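Local coordinates for BfpC (Escherichia coli, PDB 3VHJ), which probably helps assemble the bundle-forming type IV pilus as an inner-membrane component, this N-terminal cytoplasmic domain being a likely docking site for the pilus machinery, at residues W96-V101 / D125-G130. The protein carries 1 engineered substitution. Residues are numbered along the deposited sequence; the frame is centred on the assembly and turned at random.
Sequences WLVIGV and DHVAYG
Val98 and Val127 meet with the same first torsion: CG1 of each lies anti to its own backbone N, with chi1 178° in Val98 and -175° in Val127. This leaves CG2 of each beside the backbone N. Each valine leaves its backbone heading toward the other segment. The closest approach joins unlike branches: Val98 CG1 comes within 3.5 Å of Val127 CG2. The two valines pass alongside one another, running opposite ways. The Val98 methyl thus presses on CG2 of Val127, while CB and CG1 of Val127 stand farther back. Val127 CG1 reaches further along the strand, to 4.0 Å from Ile99 O. That approach is loose and makes no hydrogen bond. Ile99 turns its side chain to the other face of the sheet, so it offers Val127 backbone. No hydrogen bond links the segments, and the small buried interface is essentially apolar. Val127 O accepts bonds from Gly130 N, at 3.0 Å, and from Trp133 NE1, and the two bonds hold the chain that follows Val127. Val127 also packs on Phe122 and Phe109, and Val98 on Leu88 and Phe113. The contact therefore seats the C-terminal end of helix 116-127 on one face of the sheet, where strand 96-101 runs between antiparallel strands 85-90 and 107-113.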
# COMPACT_ATOMS: atom_id res chain seq x y z
N TRP A 96 -2.32 -4.89 11.20
CA TRP A 96 -2.86 -3.55 11.05
C TRP A 96 -2.23 -2.89 9.84
O TRP A 96 -1.02 -2.99 9.63
CB TRP A 96 -2.58 -2.71 12.31
CG TRP A 96 -3.49 -3.11 13.42
CD1 TRP A 96 -3.32 -4.14 14.30
CD2 TRP A 96 -4.77 -2.54 13.71
NE1 TRP A 96 -4.42 -4.25 15.12
CE2 TRP A 96 -5.32 -3.28 14.78
CE3 TRP A 96 -5.50 -1.48 13.16
CZ2 TRP A 96 -6.58 -2.99 15.31
CZ3 TRP A 96 -6.75 -1.19 13.70
CH2 TRP A 96 -7.28 -1.94 14.77
N LEU A 97 -3.06 -2.22 9.05
CA LEU A 97 -2.60 -1.57 7.84
C LEU A 97 -2.78 -0.05 7.88
O LEU A 97 -3.78 0.44 8.39
CB LEU A 97 -3.39 -2.11 6.65
CG LEU A 97 -3.48 -3.63 6.51
CD1 LEU A 97 -4.42 -3.97 5.35
CD2 LEU A 97 -2.09 -4.22 6.29
N VAL A 98 -1.79 0.68 7.37
CA VAL A 98 -1.88 2.13 7.28
C VAL A 98 -1.56 2.43 5.83
O VAL A 98 -0.47 2.13 5.35
CB VAL A 98 -0.85 2.83 8.19
CG1 VAL A 98 -0.97 4.36 8.02
CG2 VAL A 98 -1.11 2.45 9.65
N ILE A 99 -2.52 3.02 5.12
CA ILE A 99 -2.35 3.31 3.71
C ILE A 99 -2.66 4.76 3.37
O ILE A 99 -3.29 5.47 4.14
CB ILE A 99 -3.25 2.39 2.86
CG1 ILE A 99 -4.72 2.71 3.09
CG2 ILE A 99 -3.00 0.93 3.25
CD1 ILE A 99 -5.66 1.85 2.27
N GLY A 100 -2.22 5.19 2.19
CA GLY A 100 -2.45 6.55 1.76
C GLY A 100 -2.18 6.71 0.27
O GLY A 100 -1.12 6.30 -0.21
N VAL A 101 -3.14 7.29 -0.45
CA VAL A 101 -3.01 7.50 -1.89
C VAL A 101 -3.32 8.98 -2.15
O VAL A 101 -4.32 9.51 -1.66
CB VAL A 101 -4.01 6.60 -2.66
CG1 VAL A 101 -3.95 6.90 -4.14
CG2 VAL A 101 -3.67 5.14 -2.40
N ASP A 125 1.66 10.19 13.46
CA ASP A 125 2.90 10.91 13.23
C ASP A 125 3.22 11.23 11.77
O ASP A 125 3.81 12.27 11.49
CB ASP A 125 4.09 10.14 13.82
CG ASP A 125 4.01 9.98 15.33
OD1 ASP A 125 3.46 10.88 16.00
OD2 ASP A 125 4.51 8.96 15.85
N HIS A 126 2.82 10.36 10.85
CA HIS A 126 3.17 10.60 9.45
C HIS A 126 2.07 10.59 8.40
O HIS A 126 2.25 11.13 7.31
CB HIS A 126 4.23 9.59 9.01
CG HIS A 126 5.41 9.51 9.93
ND1 HIS A 126 6.35 10.50 10.02
CD2 HIS A 126 5.79 8.55 10.81
CE1 HIS A 126 7.27 10.16 10.91
NE2 HIS A 126 6.95 8.98 11.40
N VAL A 127 0.94 9.97 8.70
CA VAL A 127 -0.11 9.85 7.69
C VAL A 127 -1.32 10.76 7.79
O VAL A 127 -1.60 11.54 6.88
CB VAL A 127 -0.61 8.39 7.63
CG1 VAL A 127 -1.62 8.22 6.50
CG2 VAL A 127 0.58 7.46 7.46
N ALA A 128 -2.06 10.63 8.88
CA ALA A 128 -3.28 11.40 9.09
C ALA A 128 -3.20 12.87 8.68
O ALA A 128 -4.13 13.40 8.08
CB ALA A 128 -3.69 11.31 10.55
N TYR A 129 -2.08 13.51 8.99
CA TYR A 129 -1.92 14.92 8.69
C TYR A 129 -0.78 15.23 7.75
O TYR A 129 -0.34 16.38 7.67
CB TYR A 129 -1.72 15.68 10.00
CG TYR A 129 -2.67 15.23 11.08
CD1 TYR A 129 -4.05 15.40 10.93
CD2 TYR A 129 -2.21 14.60 12.24
CE1 TYR A 129 -4.94 14.96 11.91
CE2 TYR A 129 -3.09 14.15 13.22
CZ TYR A 129 -4.45 14.34 13.05
OH TYR A 129 -5.33 13.89 14.01
N GLY A 130 -0.29 14.23 7.03
CA GLY A 130 0.83 14.47 6.14
C GLY A 130 0.49 14.94 4.74
O GLY A 130 1.38 15.33 3.98